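Local structure of Glyoxalase/bleomycin resistance protein/dioxygenase (Sphaerobacter thermophilus, 4HC5) at residues V102-P107 with T118-P123. The protein belongs to the glyoxalase/bleomycin resistance/dioxygenase superfamily and may act as a dioxygenase. Residues are numbered along the deposited sequence; the frame is centred on the assembly and turned at random.
Sequences VTFTKP and TWFSDP. With GOL (glycerol), chain F.
The Phe104 ring carries CB of Phe120 over one face, 3.9 Å from the ring centroid in a CH-pi contact, while CG2 of Thr118 approaches the same ring obliquely. This is the beta hairpin of strands 103-110 and 116-121, at the margin of one four-stranded sheet of the vicinal oxygen chelate fold. The side chains of Phe104 and Phe120 run alongside each other in the same direction, with their ring planes inclined at 54°. CG1 of Val102, anti to its backbone N (chi1 177°), reaches CD1 of Phe120 at 3.7 Å. The Phe104-Phe120 side of the hairpin faces helix 90-99, where Tyr94 meets Phe104 edge-to-face. On the other side, in the conformer modelled here, Thr105 OG1 and Lys106 CE come obliquely to the Trp119 indole, which also meets Phe129.

Phe104 and Phe120 form a non-hydrogen-bonded antiparallel pair, with CA atoms 4.2 Å apart. Nearby, Thr105 N donates to Trp119 O over 3.0 Å. At the break in strand 103-110, a side chain takes over: with chi1 at -171° swinging OG1 away from its own N and across to the neighbouring strand, Thr118 donates through OG1 to Lys106 O from above the carbonyl plane. At the other end a glycerol, probably from the crystallisation liquor, bridges the strands: Thr103 N donates to its O3 at 2.9 Å, and that hydroxyl donates to Ser121 O at 2.6 Å.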
loop_
_atom_site.group_PDB
_atom_site.type_symbol
_atom_site.label_atom_id
_atom_site.label_comp_id
_atom_site.label_asym_id
_atom_site.label_seq_id
_atom_site.Cartn_x
_atom_site.Cartn_y
_atom_site.Cartn_z
ATOM N N VAL A 102 19.425 0.331 -11.252
ATOM C CA VAL A 102 18.342 -0.512 -10.707
ATOM C C VAL A 102 18.462 -1.902 -11.268
ATOM O O VAL A 102 18.683 -2.138 -12.461
ATOM C CB VAL A 102 16.949 0.086 -11.019
ATOM C CG1 VAL A 102 15.821 -0.784 -10.529
ATOM C CG2 VAL A 102 16.840 1.493 -10.344
ATOM N N THR A 103 18.152 -2.829 -10.383
ATOM C CA THR A 103 18.048 -4.280 -10.685
ATOM C C THR A 103 16.690 -4.703 -11.102
ATOM O O THR A 103 15.788 -4.652 -10.284
ATOM C CB THR A 103 18.467 -5.145 -9.434
ATOM O OG1 THR A 103 19.810 -4.778 -9.072
ATOM C CG2 THR A 103 18.452 -6.601 -9.731
ATOM N N PHE A 104 16.558 -5.092 -12.354
ATOM C CA PHE A 104 15.312 -5.681 -12.895
ATOM C C PHE A 104 15.487 -7.173 -13.048
ATOM O O PHE A 104 16.625 -7.681 -13.247
ATOM C CB PHE A 104 15.002 -5.143 -14.277
ATOM C CG PHE A 104 14.533 -3.744 -14.301
ATOM C CD1 PHE A 104 15.373 -2.649 -14.347
ATOM C CD2 PHE A 104 13.159 -3.498 -14.254
ATOM C CE1 PHE A 104 14.891 -1.387 -14.301
ATOM C CE2 PHE A 104 12.670 -2.205 -14.241
ATOM C CZ PHE A 104 13.538 -1.137 -14.251
ATOM N N THR A 105 14.390 -7.918 -12.986
ATOM C CA THR A 105 14.436 -9.355 -13.202
ATOM C C THR A 105 14.655 -9.746 -14.698
ATOM O O THR A 105 15.208 -10.799 -14.994
ATOM C CB THR A 105 13.214 -10.063 -12.634
ATOM O OG1 THR A 105 12.062 -9.567 -13.260
ATOM C CG2 THR A 105 13.120 -9.870 -11.121
ATOM N N LYS A 106 14.145 -8.890 -15.571
ATOM C CA LYS A 106 14.185 -9.114 -17.044
ATOM C C LYS A 106 13.575 -7.900 -17.738
ATOM O O LYS A 106 12.941 -7.048 -17.043
ATOM C CB LYS A 106 13.504 -10.415 -17.476
ATOM C CG LYS A 106 12.030 -10.470 -17.055
ATOM C CD LYS A 106 11.348 -11.789 -17.433
ATOM C CE LYS A 106 9.918 -11.790 -16.953
ATOM N NZ LYS A 106 9.409 -13.132 -17.289
ATOM N N PRO A 107 13.689 -7.801 -19.065
ATOM C CA PRO A 107 13.053 -6.647 -19.695
ATOM C C PRO A 107 11.525 -6.736 -19.633
ATOM O O PRO A 107 10.983 -7.797 -19.409
ATOM C CB PRO A 107 13.564 -6.734 -21.144
ATOM C CG PRO A 107 14.859 -7.521 -21.010
ATOM C CD PRO A 107 14.521 -8.553 -20.025
ATOM N N THR A 118 7.227 -5.733 -15.748
ATOM C CA THR A 118 8.404 -6.415 -15.231
ATOM C C THR A 118 8.501 -6.200 -13.734
ATOM O O THR A 118 7.626 -5.581 -13.149
ATOM C CB THR A 118 9.698 -6.040 -16.001
ATOM O OG1 THR A 118 10.761 -6.923 -15.544
ATOM C CG2 THR A 118 10.057 -4.573 -15.921
ATOM N N TRP A 119 9.569 -6.655 -13.149
ATOM C CA TRP A 119 9.822 -6.492 -11.695
ATOM C C TRP A 119 11.183 -5.901 -11.444
ATOM O O TRP A 119 12.148 -6.155 -12.184
ATOM C CB TRP A 119 9.823 -7.854 -10.974
ATOM C CG TRP A 119 8.464 -8.556 -11.006
ATOM C CD1 TRP A 119 7.536 -8.647 -9.955
ATOM C CD2 TRP A 119 7.860 -9.314 -12.117
ATOM N NE1 TRP A 119 6.481 -9.368 -10.338
ATOM C CE2 TRP A 119 6.609 -9.837 -11.620
ATOM C CE3 TRP A 119 8.238 -9.611 -13.438
ATOM C CZ2 TRP A 119 5.731 -10.575 -12.454
ATOM C CZ3 TRP A 119 7.394 -10.414 -14.243
ATOM C CH2 TRP A 119 6.161 -10.861 -13.772
ATOM N N PHE A 120 11.258 -5.078 -10.421
ATOM C CA PHE A 120 12.514 -4.510 -9.987
ATOM C C PHE A 120 12.569 -4.477 -8.486
ATOM O O PHE A 120 11.553 -4.588 -7.775
ATOM C CB PHE A 120 12.804 -3.161 -10.610
ATOM C CG PHE A 120 12.022 -2.045 -9.994
ATOM C CD1 PHE A 120 12.515 -1.355 -8.923
ATOM C CD2 PHE A 120 10.810 -1.648 -10.553
ATOM C CE1 PHE A 120 11.795 -0.323 -8.364
ATOM C CE2 PHE A 120 10.095 -0.620 -9.969
ATOM C CZ PHE A 120 10.592 0.037 -8.902
ATOM N N SER A 121 13.756 -4.310 -7.975
ATOM C CA SER A 121 13.990 -4.185 -6.533
ATOM C C SER A 121 14.738 -2.942 -6.137
ATOM O O SER A 121 15.447 -2.310 -6.910
ATOM C CB SER A 121 14.802 -5.376 -6.014
ATOM O OG SER A 121 14.136 -6.630 -6.212
ATOM N N ASP A 122 14.482 -2.569 -4.861
ATOM C CA ASP A 122 15.230 -1.478 -4.233
ATOM C C ASP A 122 16.561 -2.074 -3.654
ATOM O O ASP A 122 16.785 -3.278 -3.701
ATOM C CB ASP A 122 14.398 -0.689 -3.224
ATOM C CG ASP A 122 14.190 -1.369 -1.902
ATOM O OD1 ASP A 122 14.692 -2.442 -1.637
ATOM O OD2 ASP A 122 13.447 -0.703 -1.101
ATOM N N PRO A 123 17.380 -1.216 -3.021
ATOM C CA PRO A 123 18.664 -1.744 -2.495
ATOM C C PRO A 123 18.545 -2.776 -1.396
ATOM O O PRO A 123 19.481 -3.500 -1.123
ATOM C CB PRO A 123 19.358 -0.481 -1.995
ATOM C CG PRO A 123 18.827 0.555 -2.950
ATOM C CD PRO A 123 17.356 0.248 -3.067
HETATM C C1 GOL F . 21.068 -1.460 -5.387
HETATM O O1 GOL F . 21.356 -2.847 -5.086
HETATM C C2 GOL F . 20.136 -1.328 -6.615
HETATM O O2 GOL F . 19.931 0.057 -6.833
HETATM C C3 GOL F . 18.737 -1.857 -6.414
HETATM O O3 GOL F . 17.954 -2.018 -7.587
#